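Local coordinates for protein diacylglycerol kinase (Bacillus anthracis, PDB 3S40) that probably phosphorylates diacylglycerol, using ATP, to give phosphatidic acid, at residues A36-D41 against L119-H124; I214-C219 against H256-S261. All blocks are in the same frame, centred on the assembly; numbering follows the deposited sequence.

Contact 1: A36-D41 against L119-H124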
ATOM      1  N   ALA A  36      22.325  10.360   7.492  1.00 26.04           N
ATOM      2  CA  ALA A  36      22.994  11.620   7.725  1.00 24.57           C
ATOM      3  C   ALA A  36      24.307  11.677   6.943  1.00 18.27           C
ATOM      4  O   ALA A  36      24.721  12.739   6.489  1.00 29.24           O
ATOM      5  CB  ALA A  36      23.207  11.852   9.249  1.00 17.58           C
ATOM      6  N   ALA A  37      24.949  10.528   6.759  1.00 24.43           N
ATOM      7  CA  ALA A  37      26.191  10.486   5.996  1.00 30.25           C
ATOM      8  C   ALA A  37      25.943  10.726   4.523  1.00 29.89           C
ATOM      9  O   ALA A  37      26.752  11.358   3.852  1.00 32.84           O
ATOM     10  CB  ALA A  37      26.911   9.149   6.189  1.00 21.56           C
ATOM     11  N   ALA A  38      24.827  10.200   4.025  1.00 32.44           N
ATOM     12  CA  ALA A  38      24.546  10.218   2.596  1.00 29.75           C
ATOM     13  C   ALA A  38      23.947  11.543   2.157  1.00 26.23           C
ATOM     14  O   ALA A  38      24.266  12.031   1.084  1.00 25.33           O
ATOM     15  CB  ALA A  38      23.617   9.062   2.207  1.00 25.23           C
ATOM     16  N   PHE A  39      23.097  12.131   2.997  1.00 22.41           N
ATOM     17  CA  PHE A  39      22.356  13.338   2.610  1.00 25.84           C
ATOM     18  C   PHE A  39      22.771  14.594   3.400  1.00 30.98           C
ATOM     19  O   PHE A  39      22.406  14.752   4.553  1.00 23.99           O
ATOM     20  CB  PHE A  39      20.853  13.084   2.768  1.00 21.66           C
ATOM     21  CG  PHE A  39      20.372  11.821   2.087  1.00 22.34           C
ATOM     22  CD1 PHE A  39      20.537  11.645   0.714  1.00 24.18           C
ATOM     23  CD2 PHE A  39      19.747  10.823   2.813  1.00 17.10           C
ATOM     24  CE1 PHE A  39      20.083  10.492   0.080  1.00 25.54           C
ATOM     25  CE2 PHE A  39      19.293   9.667   2.193  1.00 30.35           C
ATOM     26  CZ  PHE A  39      19.463   9.501   0.810  1.00 23.57           C
ATOM     27  N   PRO A  40      23.502  15.511   2.763  1.00 33.43           N
ATOM     28  CA  PRO A  40      24.080  16.654   3.482  1.00 30.92           C
ATOM     29  C   PRO A  40      23.061  17.666   4.041  1.00 31.78           C
ATOM     30  O   PRO A  40      23.467  18.583   4.756  1.00 29.37           O
ATOM     31  CB  PRO A  40      24.958  17.316   2.417  1.00 37.96           C
ATOM     32  CG  PRO A  40      24.276  16.995   1.141  1.00 41.37           C
ATOM     33  CD  PRO A  40      23.739  15.596   1.315  1.00 34.11           C
ATOM     34  N   ASP A  41      21.780  17.519   3.719  1.00 24.28           N
ATOM     35  CA  ASP A  41      20.728  18.356   4.308  1.00 24.24           C
ATOM     36  C   ASP A  41      19.546  17.485   4.674  1.00 30.76           C
ATOM     37  O   ASP A  41      18.719  17.133   3.826  1.00 25.74           O
ATOM     38  CB  ASP A  41      20.289  19.454   3.337  1.00 24.73           C
ATOM     39  CG  ASP A  41      19.232  20.397   3.926  1.00 26.94           C
ATOM     40  OD1 ASP A  41      18.473  20.015   4.846  1.00 28.71           O
ATOM     41  OD2 ASP A  41      19.133  21.540   3.439  1.00 30.48           O
ATOM     42  N   LEU A 119      19.630   0.958   2.058  1.00 24.67           N
ATOM     43  CA  LEU A 119      18.931   0.911   0.772  1.00 23.34           C
ATOM     44  C   LEU A 119      18.545   2.314   0.263  1.00 21.95           C
ATOM     45  O   LEU A 119      18.781   2.653  -0.894  1.00 21.37           O
ATOM     46  CB  LEU A 119      17.680   0.023   0.869  1.00 24.03           C
ATOM     47  CG  LEU A 119      16.870  -0.032  -0.443  1.00 25.42           C
ATOM     48  CD1 LEU A 119      17.609  -0.830  -1.498  1.00 22.52           C
ATOM     49  CD2 LEU A 119      15.490  -0.599  -0.197  1.00 27.56           C
ATOM     50  N   ILE A 120      17.967   3.139   1.127  1.00 25.27           N
ATOM     51  CA  ILE A 120      17.539   4.475   0.695  1.00 21.13           C
ATOM     52  C   ILE A 120      18.740   5.229   0.153  1.00 24.77           C
ATOM     53  O   ILE A 120      18.645   6.008  -0.786  1.00 24.49           O
ATOM     54  CB  ILE A 120      16.932   5.254   1.869  1.00 23.13           C
ATOM     55  CG1 ILE A 120      15.641   4.573   2.314  1.00 20.11           C
ATOM     56  CG2 ILE A 120      16.736   6.723   1.494  1.00 17.50           C
ATOM     57  CD1 ILE A 120      15.026   5.142   3.577  1.00 22.24           C
ATOM     58  N   THR A 121      19.876   4.948   0.764  1.00 22.32           N
ATOM     59  CA  THR A 121      21.159   5.540   0.437  1.00 26.66           C
ATOM     60  C   THR A 121      21.589   5.213  -0.997  1.00 27.60           C
ATOM     61  O   THR A 121      22.405   5.910  -1.585  1.00 31.16           O
ATOM     62  CB  THR A 121      22.190   4.986   1.452  1.00 29.30           C
ATOM     63  OG1 THR A 121      22.456   5.973   2.452  1.00 40.94           O
ATOM     64  CG2 THR A 121      23.448   4.504   0.798  1.00 25.37           C
ATOM     65  N   LYS A 122      21.034   4.152  -1.562  1.00 25.87           N
ATOM     66  CA  LYS A 122      21.405   3.759  -2.918  1.00 23.79           C
ATOM     67  C   LYS A 122      20.561   4.500  -3.933  1.00 23.23           C
ATOM     68  O   LYS A 122      20.842   4.468  -5.140  1.00 28.76           O
ATOM     69  CB  LYS A 122      21.268   2.255  -3.099  1.00 22.92           C
ATOM     70  CG  LYS A 122      22.174   1.427  -2.192  1.00 30.99           C
ATOM     71  CD  LYS A 122      23.635   1.869  -2.292  1.00 36.08           C
ATOM     72  CE  LYS A 122      24.538   0.987  -1.430  1.00 51.06           C
ATOM     73  NZ  LYS A 122      25.886   1.601  -1.250  1.00 54.21           N
ATOM     74  N   GLU A 123      19.515   5.159  -3.447  1.00 19.20           N
ATOM     75  CA  GLU A 123      18.690   6.000  -4.317  1.00 21.20           C
ATOM     76  C   GLU A 123      18.087   5.311  -5.566  1.00 24.01           C
ATOM     77  O   GLU A 123      18.023   5.912  -6.631  1.00 28.05           O
ATOM     78  CB  GLU A 123      19.504   7.209  -4.765  1.00 23.86           C
ATOM     79  CG  GLU A 123      20.101   7.997  -3.604  1.00 35.83           C
ATOM     80  CD  GLU A 123      20.658   9.361  -4.018  1.00 42.52           C
ATOM     81  OE1 GLU A 123      20.564   9.742  -5.211  1.00 44.29           O
ATOM     82  OE2 GLU A 123      21.195  10.053  -3.133  1.00 39.49           O
ATOM     83  N   HIS A 124      17.639   4.071  -5.441  1.00 20.84           N
ATOM     84  CA  HIS A 124      16.954   3.409  -6.564  1.00 18.72           C
ATOM     85  C   HIS A 124      15.474   3.724  -6.486  1.00 20.63           C
ATOM     86  O   HIS A 124      14.822   3.462  -5.473  1.00 33.06           O
ATOM     87  CB  HIS A 124      17.155   1.912  -6.505  1.00 18.96           C
ATOM     88  CG  HIS A 124      18.587   1.500  -6.611  1.00 32.86           C
ATOM     89  ND1 HIS A 124      19.398   1.902  -7.649  1.00 34.29           N
ATOM     90  CD2 HIS A 124      19.353   0.719  -5.811  1.00 30.23           C
ATOM     91  CE1 HIS A 124      20.607   1.393  -7.481  1.00 31.12           C
ATOM     92  NE2 HIS A 124      20.606   0.669  -6.376  1.00 29.36           N
TER
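F39 reaches across to I120 and E123 with the far end of its ring, and its course can be followed atom by atom. From CB the chain sets CG anti to the carbonyl carbon (chi1 -51°), which sends the ring toward the 119-124 segment although the bond to CB does not itself aim there. On one face lies the methyl of the preceding residue, A38 CB, 4.1 Å above the plane and over the ring centre. Along the rim the partners differ. F39 CE2 and CZ both meet the methyl I120 CG2, each at 4.0 Å. CZ of F39 also approaches I120 O at 3.9 Å. On the other flank F39 CE1 lies 3.4 Å from E123 OE2. Both oxygens sit at the ring edge, near its plane, facing C-H groups; the carboxylate of E123 is turned only 21° from the ring.

The segments carry the chain out of the C-terminal ends of helices 24-38 and 113-120 in the α/β kinase domain, where both helices flank the parallel sheet. The apolar evidence agrees: F39 and I120 both touch L66 of strand 66-71, and I120 also reaches A93 and I95 of strand 91-96.

Beside the ring, A38 CB points toward the other segment and makes a van der Waals contact of methyl with hydroxyl, 3.3 Å from T121 OG1. The CA atoms of A38 and T121 are the closest pair of the two backbones (6.2 Å). I120 O, besides facing the ring, accepts the backbone N-H of E123 in a type I turn. The E123 carboxylate is fixed from beyond the pair, OE2 by the hydroxyl of T6 and OE1 by the backbone N of K7.

Contact 2: I214-C219 against H256-S261; sequences IPNVKC and HVKAKS
Polar contacts between I214-C219 and H256-S261 centre on K258, whose NZ donates a hydrogen bond to the backbone O of N216 at 3.1 Å. The C=O...N angle of 140° and the donor's 33° tilt from the carbonyl plane make this an off-axis approach. The lysine chain is extended until it bends at its last torsion (chi4 -69°), turning the ammonium onto the loop. NZ also forms salt bridges with D221 and D225, so two carboxylates and a carbonyl share the charge, which would be expected to favour the protonated lysine.

A close C-H to oxygen approach involves the imidazole of H256: its CE1 lies 3.0 Å from P215 O, which sits at the ring edge near the plane, so the carbonyl faces a ring C-H. The ring nitrogens are engaged elsewhere, NE2 with D225 and ND1 with D248, and these two bonds on opposite sides of CE1 restrict rotation of the ring.

Van der Waals contacts add to this. With its CG anti to the backbone N, H256 extends from the strand toward the loop. There I214 CG2 approaches H256 NE2 obliquely at 3.6 Å, while P215 CD lies 3.8 Å from H256 ND1. N216 crosses K258 at about a right angle, its ND2 4.1 Å from the lysine CE.

H256 and K258 point to the same side of strand 254-259, as residues two apart on a β-strand do, and meet a loop whose I214-V217 portion is a type II turn. The arrangement is a connecting loop packed on the side chains that one face of an outermost strand presents, with I214 and P215 also touching F227 of strand 224-230, here in the β-sandwich-like C-terminal domain related to that of NAD kinases.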
ATOM      1  N   ILE A 214      -3.940 -12.391  -4.152  1.00 34.61           N
ATOM      2  CA  ILE A 214      -4.355 -12.082  -5.528  1.00 24.01           C
ATOM      3  C   ILE A 214      -3.197 -12.351  -6.490  1.00 30.57           C
ATOM      4  O   ILE A 214      -2.134 -11.728  -6.386  1.00 32.22           O
ATOM      5  CB  ILE A 214      -4.821 -10.614  -5.668  1.00 28.25           C
ATOM      6  CG1 ILE A 214      -5.911 -10.296  -4.642  1.00 29.19           C
ATOM      7  CG2 ILE A 214      -5.316 -10.298  -7.104  1.00 27.82           C
ATOM      8  CD1 ILE A 214      -6.392  -8.830  -4.681  1.00 24.83           C
ATOM      9  N   PRO A 215      -3.391 -13.285  -7.436  1.00 31.41           N
ATOM     10  CA  PRO A 215      -2.292 -13.666  -8.332  1.00 36.96           C
ATOM     11  C   PRO A 215      -1.859 -12.534  -9.259  1.00 29.06           C
ATOM     12  O   PRO A 215      -2.680 -11.800  -9.800  1.00 26.73           O
ATOM     13  CB  PRO A 215      -2.880 -14.837  -9.146  1.00 37.50           C
ATOM     14  CG  PRO A 215      -4.029 -15.329  -8.330  1.00 33.65           C
ATOM     15  CD  PRO A 215      -4.597 -14.086  -7.691  1.00 36.47           C
ATOM     16  N   ASN A 216      -0.549 -12.412  -9.426  1.00 28.47           N
ATOM     17  CA  ASN A 216       0.059 -11.367 -10.240  1.00 35.83           C
ATOM     18  C   ASN A 216      -0.423  -9.927 -10.033  1.00 29.17           C
ATOM     19  O   ASN A 216      -0.372  -9.133 -10.958  1.00 25.36           O
ATOM     20  CB  ASN A 216       0.000 -11.713 -11.736  1.00 47.69           C
ATOM     21  CG  ASN A 216       1.070 -10.970 -12.543  1.00 58.65           C
ATOM     22  OD1 ASN A 216       2.214 -10.834 -12.093  1.00 60.08           O
ATOM     23  ND2 ASN A 216       0.696 -10.468 -13.723  1.00 55.43           N
ATOM     24  N   VAL A 217      -0.880  -9.565  -8.843  1.00 24.34           N
ATOM     25  CA  VAL A 217      -1.138  -8.147  -8.603  1.00 21.90           C
ATOM     26  C   VAL A 217       0.227  -7.429  -8.592  1.00 25.91           C
ATOM     27  O   VAL A 217       1.204  -7.984  -8.115  1.00 25.87           O
ATOM     28  CB  VAL A 217      -1.902  -7.925  -7.282  1.00 32.33           C
ATOM     29  CG1 VAL A 217      -1.208  -8.668  -6.144  1.00 27.27           C
ATOM     30  CG2 VAL A 217      -2.050  -6.437  -6.980  1.00 29.90           C
ATOM     31  N   LYS A 218       0.300  -6.227  -9.162  1.00 25.89           N
ATOM     32  CA  LYS A 218       1.546  -5.458  -9.236  1.00 25.66           C
ATOM     33  C   LYS A 218       1.240  -4.005  -8.928  1.00 36.19           C
ATOM     34  O   LYS A 218       0.202  -3.492  -9.367  1.00 30.23           O
ATOM     35  CB  LYS A 218       2.144  -5.500 -10.641  1.00 27.74           C
ATOM     36  CG  LYS A 218       2.565  -6.864 -11.142  1.00 36.50           C
ATOM     37  CD  LYS A 218       3.868  -7.317 -10.506  1.00 42.98           C
ATOM     38  CE  LYS A 218       4.274  -8.665 -11.093  1.00 44.01           C
ATOM     39  NZ  LYS A 218       5.490  -9.259 -10.458  1.00 43.20           N
ATOM     40  N   CYS A 219       2.136  -3.325  -8.204  1.00 21.47           N
ATOM     41  CA  CYS A 219       1.855  -1.938  -7.836  1.00 22.90           C
ATOM     42  C   CYS A 219       2.098  -0.949  -8.989  1.00 26.57           C
ATOM     43  O   CYS A 219       1.733   0.224  -8.889  1.00 31.36           O
ATOM     44  CB  CYS A 219       2.688  -1.512  -6.617  1.00 20.91           C
ATOM     45  SG  CYS A 219       4.477  -1.411  -6.954  1.00 27.81           S
ATOM     46  N   HIS A 256     -11.336 -13.254 -11.175  1.00 38.93           N
ATOM     47  CA  HIS A 256     -10.180 -12.381 -11.114  1.00 33.62           C
ATOM     48  C   HIS A 256      -9.952 -11.760 -12.468  1.00 42.72           C
ATOM     49  O   HIS A 256      -9.784 -12.466 -13.466  1.00 43.27           O
ATOM     50  CB  HIS A 256      -8.932 -13.163 -10.703  1.00 36.32           C
ATOM     51  CG  HIS A 256      -7.680 -12.341 -10.700  1.00 43.64           C
ATOM     52  ND1 HIS A 256      -6.427 -12.893 -10.846  1.00 36.84           N
ATOM     53  CD2 HIS A 256      -7.488 -11.007 -10.547  1.00 40.78           C
ATOM     54  CE1 HIS A 256      -5.517 -11.936 -10.794  1.00 38.12           C
ATOM     55  NE2 HIS A 256      -6.136 -10.781 -10.620  1.00 38.22           N
ATOM     56  N   VAL A 257      -9.960 -10.435 -12.515  1.00 37.80           N
ATOM     57  CA  VAL A 257      -9.656  -9.747 -13.756  1.00 36.17           C
ATOM     58  C   VAL A 257      -8.859  -8.491 -13.450  1.00 40.68           C
ATOM     59  O   VAL A 257      -8.878  -7.993 -12.320  1.00 37.52           O
ATOM     60  CB  VAL A 257     -10.938  -9.360 -14.521  1.00 42.89           C
ATOM     61  CG1 VAL A 257     -11.664  -8.221 -13.815  1.00 33.92           C
ATOM     62  CG2 VAL A 257     -10.599  -8.954 -15.945  1.00 45.02           C
ATOM     63  N   LYS A 258      -8.148  -7.989 -14.453  1.00 35.40           N
ATOM     64  CA  LYS A 258      -7.446  -6.721 -14.318  1.00 35.42           C
ATOM     65  C   LYS A 258      -8.173  -5.642 -15.084  1.00 33.11           C
ATOM     66  O   LYS A 258      -8.585  -5.864 -16.208  1.00 37.20           O
ATOM     67  CB  LYS A 258      -6.004  -6.855 -14.808  1.00 39.68           C
ATOM     68  CG  LYS A 258      -5.068  -7.454 -13.756  1.00 34.35           C
ATOM     69  CD  LYS A 258      -3.806  -8.018 -14.390  1.00 37.91           C
ATOM     70  CE  LYS A 258      -2.806  -8.466 -13.340  1.00 43.16           C
ATOM     71  NZ  LYS A 258      -2.238  -7.286 -12.620  1.00 50.28           N
ATOM     72  N   ALA A 259      -8.344  -4.473 -14.480  1.00 43.25           N
ATOM     73  CA  ALA A 259      -9.041  -3.389 -15.163  1.00 44.55           C
ATOM     74  C   ALA A 259      -8.562  -2.016 -14.705  1.00 33.91           C
ATOM     75  O   ALA A 259      -8.000  -1.885 -13.624  1.00 37.60           O
ATOM     76  CB  ALA A 259     -10.541  -3.527 -14.974  1.00 46.64           C
ATOM     77  N   LYS A 260      -8.769  -0.995 -15.534  1.00 33.65           N
ATOM     78  CA  LYS A 260      -8.346   0.360 -15.173  1.00 41.22           C
ATOM     79  C   LYS A 260      -9.467   1.189 -14.561  1.00 39.47           C
ATOM     80  O   LYS A 260      -9.208   2.082 -13.765  1.00 39.57           O
ATOM     81  CB  LYS A 260      -7.755   1.107 -16.368  1.00 39.99           C
ATOM     82  CG  LYS A 260      -6.405   0.594 -16.821  1.00 54.60           C
ATOM     83  CD  LYS A 260      -5.752   1.580 -17.768  1.00 62.21           C
ATOM     84  CE  LYS A 260      -4.354   1.130 -18.163  1.00 72.88           C
ATOM     85  NZ  LYS A 260      -3.555   2.259 -18.728  1.00 75.62           N
ATOM     86  N   SER A 261     -10.706   0.912 -14.959  1.00 37.82           N
ATOM     87  CA  SER A 261     -11.843   1.698 -14.499  1.00 41.97           C
ATOM     88  C   SER A 261     -12.945   0.771 -14.023  1.00 45.70           C
ATOM     89  O   SER A 261     -13.491  -0.029 -14.796  1.00 51.97           O
ATOM     90  CB  SER A 261     -12.358   2.620 -15.603  1.00 46.66           C
ATOM     91  OG  SER A 261     -13.358   3.490 -15.096  1.00 51.88           O
TER

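Running from the N terminus, after strand 11-15 the chain forms helix 24-38, whose end supplies the 36-41 half of contact 1. After 77 intervening residues, including strands 66-71 and 91-96, the segment 119-124 closes that loop within the kinase catalytic domain. Strand 125-133 follows and enters the larger β-rich part. Contact 2 opens at 214-219 and closes after 36 intervening residues at 256-261. The two loops therefore lie in series, neither nesting nor crossing, with centres 33 Å and nearest atoms about 12 Å apart. Contact 1 joins the ends of helices 24-38 and 113-120 beside the parallel sheet; contact 2 ties the loop before strand 224-230 to edge strand 254-259 of the C-terminal sandwich.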